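PDB 2QM1: glucokinase from Enterococcus faecalis, which probably phosphorylates glucose with ATP, as other glucokinases of the ROK family do, and carries a bound zinc ion. Local coordinates for residues Lys7-Asp12 / Glu66-Ile71; Gln31-Glu36 / Glu52-Arg57; Ser211-Ala216 / His237-Val242. One frame throughout, in Å; residues are numbered along the deposited sequence. Where two conformers were deposited one is given.

Contact 1: Lys7-Asp12 / Glu66-Ile71; sequences KIIGID and EDFVGI
The CD1 methyl of I9 sits over one face of the F68 ring, 3.7 Å from the ring centroid and displaced toward the CD2-CE2 rim, a CH-pi contact. I9 brings CG1 and CD1 there with CG1 anti to its carbonyl carbon (chi1 -66°); F68, with nearly the same first torsion, leans toward the neighbouring strand. K7 CB approaches the same ring obliquely. Beyond it the K7 chain runs extended to CE and bends at its last torsion (chi4 62°), carrying NZ to the anti side of D67 OD2 at 3.0 Å, a salt bridge 21° out of the carboxylate plane; NZ also bonds to the carbonyl of D5. On the same sheet face I11 CD1 presses on I71 CG2 at 3.3 Å, tighter than usual carbon contact. Helix 46-60 packs on the face of I9, I11 and F68, through I50 against I11 and I58 against F68. I8, on the opposite face, sets CG2 alongside V69 CB. Backbone bonds join K7 N to D67 O, V69 N to K7 O (2.7 Å) and I9 N to G70 O. This is the parallel pairing of strands 7-13 and 68-75, the centre of the five-stranded 3-2-1-4-5 sheet of the actin-like ATPase fold.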
loop_
_atom_site.group_PDB
_atom_site.type_symbol
_atom_site.label_atom_id
_atom_site.label_comp_id
_atom_site.label_asym_id
_atom_site.label_seq_id
_atom_site.Cartn_x
_atom_site.Cartn_y
_atom_site.Cartn_z
ATOM N N LYS B 7 -17.911 9.908 27.115
ATOM C CA LYS B 7 -18.513 9.043 26.102
ATOM C C LYS B 7 -18.148 9.526 24.692
ATOM O O LYS B 7 -17.852 10.712 24.470
ATOM C CB LYS B 7 -20.035 9.002 26.259
ATOM C CG LYS B 7 -20.555 8.494 27.661
ATOM C CD LYS B 7 -22.071 8.689 27.772
ATOM C CE LYS B 7 -22.664 8.224 29.149
ATOM N NZ LYS B 7 -22.080 9.032 30.267
ATOM N N ILE B 8 -18.111 8.578 23.762
ATOM C CA ILE B 8 -17.920 8.893 22.343
ATOM C C ILE B 8 -19.085 8.190 21.624
ATOM O O ILE B 8 -19.630 7.192 22.126
ATOM C CB ILE B 8 -16.513 8.444 21.820
ATOM C CG1 ILE B 8 -16.334 6.947 22.064
ATOM C CG2 ILE B 8 -15.392 9.197 22.548
ATOM C CD1 ILE B 8 -14.952 6.492 21.912
ATOM N N ILE B 9 -19.513 8.787 20.517
ATOM C CA ILE B 9 -20.573 8.237 19.686
ATOM C C ILE B 9 -19.956 7.740 18.370
ATOM O O ILE B 9 -19.177 8.453 17.722
ATOM C CB ILE B 9 -21.684 9.300 19.407
ATOM C CG1 ILE B 9 -22.418 9.674 20.700
ATOM C CG2 ILE B 9 -22.700 8.756 18.309
ATOM C CD1 ILE B 9 -23.236 10.991 20.654
ATOM N N GLY B 10 -20.308 6.523 17.972
ATOM C CA GLY B 10 -19.947 6.050 16.614
ATOM C C GLY B 10 -21.178 5.861 15.737
ATOM O O GLY B 10 -22.212 5.435 16.213
ATOM N N ILE B 11 -21.060 6.209 14.462
ATOM C CA ILE B 11 -22.148 6.055 13.498
ATOM C C ILE B 11 -21.622 5.183 12.378
ATOM O O ILE B 11 -20.543 5.445 11.821
ATOM C CB ILE B 11 -22.632 7.397 12.923
ATOM C CG1 ILE B 11 -23.125 8.303 14.070
ATOM C CG2 ILE B 11 -23.722 7.150 11.809
ATOM C CD1 ILE B 11 -22.967 9.885 13.851
ATOM N N ASP B 12 -22.403 4.156 12.065
ATOM C CA ASP B 12 -22.125 3.274 10.959
ATOM C C ASP B 12 -23.246 3.425 9.897
ATOM O O ASP B 12 -24.295 2.776 9.951
ATOM C CB ASP B 12 -21.926 1.852 11.510
ATOM C CG ASP B 12 -21.680 0.834 10.436
ATOM O OD1 ASP B 12 -21.674 1.227 9.258
ATOM O OD2 ASP B 12 -21.519 -0.374 10.779
ATOM N N GLU B 66 -22.265 17.303 27.512
ATOM C CA GLU B 66 -20.859 17.606 27.714
ATOM C C GLU B 66 -20.054 16.394 28.155
ATOM O O GLU B 66 -18.844 16.471 28.225
ATOM C CB GLU B 66 -20.718 18.705 28.751
ATOM C CG GLU B 66 -21.111 18.301 30.173
ATOM C CD GLU B 66 -22.577 18.519 30.530
ATOM O OE1 GLU B 66 -22.872 18.430 31.741
ATOM O OE2 GLU B 66 -23.433 18.774 29.645
ATOM N N ASP B 67 -20.724 15.291 28.480
ATOM C CA ASP B 67 -20.027 14.005 28.610
ATOM C C ASP B 67 -19.442 13.520 27.289
ATOM O O ASP B 67 -18.538 12.693 27.302
ATOM C CB ASP B 67 -20.946 12.889 29.101
ATOM C CG ASP B 67 -21.184 12.905 30.603
ATOM O OD1 ASP B 67 -20.779 13.864 31.322
ATOM O OD2 ASP B 67 -21.846 11.930 31.045
ATOM N N PHE B 68 -19.991 13.966 26.158
ATOM C CA PHE B 68 -19.582 13.443 24.844
ATOM C C PHE B 68 -18.297 14.111 24.382
ATOM O O PHE B 68 -18.259 15.348 24.259
ATOM C CB PHE B 68 -20.673 13.628 23.766
ATOM C CG PHE B 68 -21.901 12.762 23.983
ATOM C CD1 PHE B 68 -23.087 13.331 24.372
ATOM C CD2 PHE B 68 -21.848 11.384 23.818
ATOM C CE1 PHE B 68 -24.198 12.550 24.599
ATOM C CE2 PHE B 68 -22.969 10.608 24.026
ATOM C CZ PHE B 68 -24.140 11.189 24.405
ATOM N N VAL B 69 -17.251 13.300 24.155
ATOM C CA VAL B 69 -15.929 13.827 23.736
ATOM C C VAL B 69 -15.991 14.160 22.242
ATOM O O VAL B 69 -15.468 15.197 21.760
ATOM C CB VAL B 69 -14.793 12.808 24.056
ATOM C CG1 VAL B 69 -13.478 13.170 23.322
ATOM C CG2 VAL B 69 -14.608 12.665 25.572
ATOM N N GLY B 70 -16.670 13.290 21.517
ATOM C CA GLY B 70 -17.124 13.617 20.164
ATOM C C GLY B 70 -17.859 12.511 19.429
ATOM O O GLY B 70 -18.197 11.470 20.003
ATOM N N ILE B 71 -18.045 12.712 18.131
ATOM C CA ILE B 71 -18.800 11.753 17.257
ATOM C C ILE B 71 -17.895 11.361 16.106
ATOM O O ILE B 71 -17.340 12.235 15.414
ATOM C CB ILE B 71 -20.073 12.434 16.649
ATOM C CG1 ILE B 71 -21.067 12.810 17.730
ATOM C CG2 ILE B 71 -20.828 11.529 15.680
ATOM C CD1 ILE B 71 -21.963 14.000 17.332
#

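Contact 2: Gln31-Glu36 / Glu52-Arg57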
loop_
_atom_site.group_PDB
_atom_site.type_symbol
_atom_site.label_atom_id
_atom_site.label_comp_id
_atom_site.label_asym_id
_atom_site.label_seq_id
_atom_site.Cartn_x
_atom_site.Cartn_y
_atom_site.Cartn_z
ATOM N N GLN B 31 -24.454 1.453 24.678
ATOM C CA GLN B 31 -25.796 1.340 24.031
ATOM C C GLN B 31 -25.643 1.282 22.546
ATOM O O GLN B 31 -24.730 1.883 22.042
ATOM C CB GLN B 31 -26.664 2.585 24.248
ATOM C CG GLN B 31 -26.124 3.594 25.169
ATOM C CD GLN B 31 -27.132 4.657 25.514
ATOM O OE1 GLN B 31 -28.252 4.688 24.980
ATOM N NE2 GLN B 31 -26.736 5.553 26.407
ATOM N N LYS B 32 -26.565 0.588 21.854
ATOM C CA LYS B 32 -26.615 0.534 20.398
ATOM C C LYS B 32 -28.028 0.755 19.952
ATOM O O LYS B 32 -28.951 0.402 20.673
ATOM C CB LYS B 32 -26.240 -0.875 19.872
ATOM C CG LYS B 32 -24.829 -1.392 20.249
ATOM C CD LYS B 32 -24.749 -2.875 19.940
ATOM C CE LYS B 32 -24.874 -3.173 18.455
ATOM N NZ LYS B 32 -24.579 -4.664 18.267
ATOM N N TRP B 33 -28.192 1.297 18.736
ATOM C CA TRP B 33 -29.521 1.501 18.134
ATOM C C TRP B 33 -29.400 1.729 16.645
ATOM O O TRP B 33 -28.288 1.917 16.122
ATOM C CB TRP B 33 -30.275 2.621 18.841
ATOM C CG TRP B 33 -29.792 4.047 18.618
ATOM C CD1 TRP B 33 -30.317 4.952 17.734
ATOM C CD2 TRP B 33 -28.755 4.742 19.332
ATOM N NE1 TRP B 33 -29.669 6.175 17.841
ATOM C CE2 TRP B 33 -28.705 6.082 18.810
ATOM C CE3 TRP B 33 -27.877 4.384 20.368
ATOM C CZ2 TRP B 33 -27.791 7.045 19.274
ATOM C CZ3 TRP B 33 -26.947 5.337 20.833
ATOM C CH2 TRP B 33 -26.917 6.668 20.280
ATOM N N SER B 34 -30.497 1.612 15.919
ATOM C CA SER B 34 -30.401 1.840 14.469
ATOM C C SER B 34 -31.666 2.463 13.915
ATOM O O SER B 34 -32.659 2.610 14.643
ATOM C CB SER B 34 -29.941 0.562 13.677
ATOM O OG SER B 34 -30.876 -0.491 13.825
ATOM N N ILE B 35 -31.584 2.905 12.657
ATOM C CA ILE B 35 -32.746 3.312 11.858
ATOM C C ILE B 35 -32.501 2.893 10.408
ATOM O O ILE B 35 -31.361 2.553 10.038
ATOM C CB ILE B 35 -32.990 4.855 11.870
ATOM C CG1 ILE B 35 -31.845 5.585 11.098
ATOM C CG2 ILE B 35 -33.223 5.371 13.325
ATOM C CD1 ILE B 35 -31.677 7.051 11.340
ATOM N N GLU B 36 -33.558 2.940 9.591
ATOM C CA GLU B 36 -33.439 2.727 8.142
ATOM C C GLU B 36 -32.708 3.889 7.503
ATOM O O GLU B 36 -32.779 5.023 7.963
ATOM C CB GLU B 36 -34.821 2.600 7.457
ATOM C CG GLU B 36 -35.820 1.723 8.193
ATOM C CD GLU B 36 -37.110 1.441 7.380
ATOM O OE1 GLU B 36 -37.956 2.371 7.212
ATOM O OE2 GLU B 36 -37.274 0.266 6.935
ATOM N N GLU B 52 -31.366 14.021 13.984
ATOM C CA GLU B 52 -32.570 13.698 14.740
ATOM C C GLU B 52 -32.459 12.490 15.652
ATOM O O GLU B 52 -32.953 12.546 16.760
ATOM C CB GLU B 52 -33.782 13.532 13.829
ATOM C CG GLU B 52 -35.081 13.233 14.544
ATOM C CD GLU B 52 -35.389 14.178 15.723
ATOM O OE1 GLU B 52 -35.982 13.693 16.704
ATOM O OE2 GLU B 52 -35.051 15.385 15.676
ATOM N N SER B 53 -31.867 11.394 15.165
ATOM C CA SER B 53 -31.771 10.180 15.968
ATOM C C SER B 53 -30.869 10.416 17.210
ATOM O O SER B 53 -31.158 9.937 18.296
ATOM C CB SER B 53 -31.248 9.031 15.108
ATOM O OG SER B 53 -31.056 7.846 15.870
ATOM N N ILE B 54 -29.781 11.170 17.044
ATOM C CA ILE B 54 -28.919 11.499 18.166
ATOM C C ILE B 54 -29.556 12.519 19.119
ATOM O O ILE B 54 -29.504 12.364 20.331
ATOM C CB ILE B 54 -27.534 11.959 17.678
ATOM C CG1 ILE B 54 -26.731 10.760 17.164
ATOM C CG2 ILE B 54 -26.772 12.737 18.799
ATOM C CD1 ILE B 54 -25.580 11.170 16.339
ATOM N N ARG B 55 -30.179 13.546 18.582
ATOM C CA ARG B 55 -30.857 14.481 19.446
ATOM C C ARG B 55 -31.896 13.726 20.311
ATOM O O ARG B 55 -31.987 13.943 21.526
ATOM C CB ARG B 55 -31.559 15.554 18.627
ATOM C CG ARG B 55 -30.627 16.597 18.051
ATOM C CD ARG B 55 -31.441 17.589 17.246
ATOM N NE ARG B 55 -30.638 18.686 16.690
ATOM C CZ ARG B 55 -31.021 19.450 15.666
ATOM N NH1 ARG B 55 -32.189 19.236 15.083
ATOM N NH2 ARG B 55 -30.225 20.420 15.220
ATOM N N HIS B 56 -32.670 12.837 19.672
ATOM C CA HIS B 56 -33.770 12.133 20.363
ATOM C C HIS B 56 -33.285 11.170 21.449
ATOM O O HIS B 56 -33.986 10.981 22.440
ATOM C CB HIS B 56 -34.657 11.391 19.352
ATOM C CG HIS B 56 -35.886 10.777 19.945
ATOM N ND1 HIS B 56 -37.026 11.505 20.219
ATOM C CD2 HIS B 56 -36.154 9.500 20.318
ATOM C CE1 HIS B 56 -37.948 10.697 20.719
ATOM N NE2 HIS B 56 -37.440 9.478 20.791
ATOM N N ARG B 57 -32.097 10.588 21.266
ATOM C CA ARG B 57 -31.532 9.577 22.190
ATOM C C ARG B 57 -31.046 10.314 23.423
ATOM O O ARG B 57 -31.328 9.951 24.597
ATOM C CB ARG B 57 -30.378 8.831 21.502
ATOM C CG ARG B 57 -29.828 7.623 22.270
ATOM C CD ARG B 57 -30.820 6.480 22.133
ATOM N NE ARG B 57 -30.351 5.318 22.866
ATOM C CZ ARG B 57 -30.781 4.077 22.665
ATOM N NH1 ARG B 57 -31.778 3.842 21.795
ATOM N NH2 ARG B 57 -30.273 3.094 23.416
HETATM O O HOH W 1 -29.673 0.722 23.404
#
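Strand 29-36, an outermost strand of the N-terminal actin-like sheet, meets helix 46-60 here, and the join is a cation-pi stack of an arginine on a tryptophan. The guanidinium of R57 lies flat on W33, the planes 9° apart and the centres 4.4 Å, offset so that W33 CE3 comes over one guanidinium face while R57 CD stands above the middle of the indole. The aliphatic chain continues the cover: R57 CG is 3.7 Å from the centroid of the six-membered ring. A bend at chi2 (75°) lays the arginine along the indole. Q31 OE1 then meets the guanidinium edge in its plane, accepting side-on from R57 NE and R57 NH2, each at 3.0 Å. The NH2 bond lies in the amide's carbonyl plane, on a lone pair, whereas the NE donor is tilted 22° from that plane. With one face on the indole and one edge on the amide oxygen, the guanidinium has its rotation fixed. At the pyrrole edge W33 NE1 donates to S53 OG at 2.9 Å, the acceptor lying in the ring plane. I54 CG1 comes to the edge of the six-membered ring, at W33 CZ2. Strand 17-24 lies beside strand 29-36, bonding through its backbone to Q31, W33 and I35 and stacking F20 on W33, while K32, whose side chain starts out away from the helix, forms a salt bridge with E309. Beyond helix 46-60, I54 and R55 touch L108 of helix 100-108.

Contact 3: Ser211-Ala216 / His237-Val242; sequences SELKQA and HFALMV
F238 is wedged against the first turn of helix 212-218. Its CB lies 3.3 Å from S211 OG, the nearest approach of serine to phenylalanine. CG, anti to the backbone N (chi1 -176°), passes K214 CB at 4.0 Å, and from there the ring leans on the start of the neighbouring helix. CD2 lies 3.6 Å from K214 CA, with K214 CB close by. L213 CG meets CD2 at 3.9 Å. CE2 continues along K214, 3.9 Å from its CA. K214 CG lies over one ring face and V242 CG2, one turn on from F238, over the opposite one, near CZ; the F207 ring meets it with planes about 45° apart. S211 OG has a second task. As the N-cap of helix 212-218 it accepts from K214 N, so the helix end that receives the phenylalanine is itself tied down. Beside the ring, L213 CD2 reaches A239, tight against its CA at 3.4 Å, and the leucine and phenylalanine side chains cross at about a right angle. The lysine's NZ is turned elsewhere, to a salt bridge with D218. The two helix segments run 73° apart, their axes 8.7 Å at the closest. D236, just ahead of helix 237-261, bonds to both L213 N and F238 N; helix 225-233 packs on A239, and helix 193-203 on V242.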
loop_
_atom_site.group_PDB
_atom_site.type_symbol
_atom_site.label_atom_id
_atom_site.label_comp_id
_atom_site.label_asym_id
_atom_site.label_seq_id
_atom_site.Cartn_x
_atom_site.Cartn_y
_atom_site.Cartn_z
ATOM N N SER B 211 -23.684 -32.427 -7.532
ATOM C CA SER B 211 -23.575 -32.071 -6.151
ATOM C C SER B 211 -24.777 -31.204 -5.788
ATOM O O SER B 211 -25.398 -30.607 -6.654
ATOM C CB SER B 211 -22.265 -31.309 -5.960
ATOM O OG SER B 211 -22.299 -29.985 -6.496
ATOM N N GLU B 212 -25.097 -31.116 -4.507
ATOM C CA GLU B 212 -26.168 -30.234 -4.110
ATOM C C GLU B 212 -25.916 -28.778 -4.477
ATOM O O GLU B 212 -26.870 -28.059 -4.820
ATOM C CB GLU B 212 -26.509 -30.364 -2.626
ATOM C CG GLU B 212 -28.004 -30.125 -2.368
ATOM C CD GLU B 212 -28.505 -30.769 -1.093
ATOM O OE1 GLU B 212 -28.124 -30.278 -0.005
ATOM O OE2 GLU B 212 -29.285 -31.750 -1.176
ATOM N N LEU B 213 -24.652 -28.348 -4.404
ATOM C CA LEU B 213 -24.307 -26.976 -4.720
ATOM C C LEU B 213 -24.467 -26.671 -6.219
ATOM O O LEU B 213 -24.995 -25.612 -6.590
ATOM C CB LEU B 213 -22.884 -26.594 -4.258
ATOM C CG LEU B 213 -22.470 -25.161 -4.694
ATOM C CD1 LEU B 213 -23.472 -24.122 -4.227
ATOM C CD2 LEU B 213 -21.062 -24.740 -4.307
ATOM N N LYS B 214 -23.982 -27.576 -7.059
ATOM C CA LYS B 214 -24.024 -27.362 -8.488
ATOM C C LYS B 214 -25.495 -27.239 -8.955
ATOM O O LYS B 214 -25.828 -26.336 -9.719
ATOM C CB LYS B 214 -23.311 -28.496 -9.231
ATOM C CG LYS B 214 -23.325 -28.324 -10.758
ATOM C CD LYS B 214 -23.217 -29.634 -11.465
ATOM C CE LYS B 214 -23.914 -29.641 -12.820
ATOM N NZ LYS B 214 -23.400 -28.668 -13.824
ATOM N N GLN B 215 -26.340 -28.153 -8.479
ATOM C CA GLN B 215 -27.764 -28.129 -8.766
ATOM C C GLN B 215 -28.413 -26.776 -8.446
ATOM O O GLN B 215 -29.123 -26.226 -9.289
ATOM C CB GLN B 215 -28.467 -29.244 -8.005
ATOM C CG GLN B 215 -28.205 -30.651 -8.544
ATOM C CD GLN B 215 -29.274 -31.643 -8.108
ATOM O OE1 GLN B 215 -28.970 -32.764 -7.694
ATOM N NE2 GLN B 215 -30.537 -31.241 -8.219
ATOM N N ALA B 216 -28.173 -26.243 -7.243
ATOM C CA ALA B 216 -28.790 -24.968 -6.850
ATOM C C ALA B 216 -28.256 -23.762 -7.645
ATOM O O ALA B 216 -29.019 -22.832 -7.989
ATOM C CB ALA B 216 -28.648 -24.727 -5.391
ATOM N N HIS B 237 -17.540 -31.720 -3.755
ATOM C CA HIS B 237 -16.425 -31.573 -4.682
ATOM C C HIS B 237 -16.580 -30.300 -5.558
ATOM O O HIS B 237 -15.591 -29.691 -5.949
ATOM C CB HIS B 237 -16.272 -32.823 -5.553
ATOM C CG HIS B 237 -15.712 -34.024 -4.842
ATOM N ND1 HIS B 237 -15.726 -34.173 -3.471
ATOM C CD2 HIS B 237 -15.170 -35.167 -5.331
ATOM C CE1 HIS B 237 -15.186 -35.335 -3.145
ATOM N NE2 HIS B 237 -14.839 -35.958 -4.256
ATOM N N PHE B 238 -17.819 -29.879 -5.815
ATOM C CA PHE B 238 -18.029 -28.661 -6.571
ATOM C C PHE B 238 -17.772 -27.428 -5.723
ATOM O O PHE B 238 -17.041 -26.547 -6.144
ATOM C CB PHE B 238 -19.417 -28.592 -7.253
ATOM C CG PHE B 238 -19.591 -27.363 -8.132
ATOM C CD1 PHE B 238 -18.730 -27.137 -9.216
ATOM C CD2 PHE B 238 -20.601 -26.437 -7.874
ATOM C CE1 PHE B 238 -18.847 -26.011 -10.023
ATOM C CE2 PHE B 238 -20.754 -25.309 -8.675
ATOM C CZ PHE B 238 -19.866 -25.085 -9.763
ATOM N N ALA B 239 -18.380 -27.360 -4.544
ATOM C CA ALA B 239 -18.074 -26.298 -3.591
ATOM C C ALA B 239 -16.576 -26.119 -3.357
ATOM O O ALA B 239 -16.105 -25.012 -3.104
ATOM C CB ALA B 239 -18.786 -26.528 -2.297
ATOM N N LEU B 240 -15.830 -27.210 -3.446
ATOM C CA LEU B 240 -14.393 -27.189 -3.161
ATOM C C LEU B 240 -13.618 -26.574 -4.327
ATOM O O LEU B 240 -12.564 -25.962 -4.123
ATOM C CB LEU B 240 -13.874 -28.615 -2.870
ATOM C CG LEU B 240 -14.241 -29.203 -1.502
ATOM C CD1 LEU B 240 -14.075 -30.732 -1.453
ATOM C CD2 LEU B 240 -13.414 -28.476 -0.415
HETATM N N MSE B 241 -14.131 -26.783 -5.538
HETATM C CA MSE B 241 -13.589 -26.174 -6.746
HETATM C C MSE B 241 -13.821 -24.655 -6.723
HETATM O O MSE B 241 -12.899 -23.902 -7.062
HETATM C CB MSE B 241 -14.221 -26.815 -7.985
HETATM C CG MSE B 241 -13.545 -26.500 -9.323
HETATM SE SE MSE B 241 -14.541 -27.185 -10.886
HETATM C CE MSE B 241 -13.754 -28.958 -10.821
ATOM N N VAL B 242 -15.021 -24.228 -6.297
ATOM C CA VAL B 242 -15.403 -22.787 -6.220
ATOM C C VAL B 242 -14.631 -22.024 -5.152
ATOM O O VAL B 242 -14.003 -21.021 -5.457
ATOM C CB VAL B 242 -16.937 -22.574 -6.006
ATOM C CG1 VAL B 242 -17.297 -21.076 -6.018
ATOM C CG2 VAL B 242 -17.744 -23.336 -7.062
#

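How the contacts relate
Contacts 1 and 2 belong to one lobe, their centres 12 Å apart. Along the chain contact 2 is nested inside the loop closed by contact 1: helix 46-60 leads on to strand 68-75, and both contacts reach the same sheet. I54 of contact 2 joins them, its CD1 lying 3.8 Å from I11 CD1 and 4.2 Å from I9 CG2. Contact 3 stands apart, in series after both, with centres about 47 Å from contact 1 and 43 Å from contact 2; it and contact 1 lie on opposite sides of the chain's centre. None of the three touches the magnesium site of N116, N119 and G148 or the zinc site of H169, C179, C181 and C186.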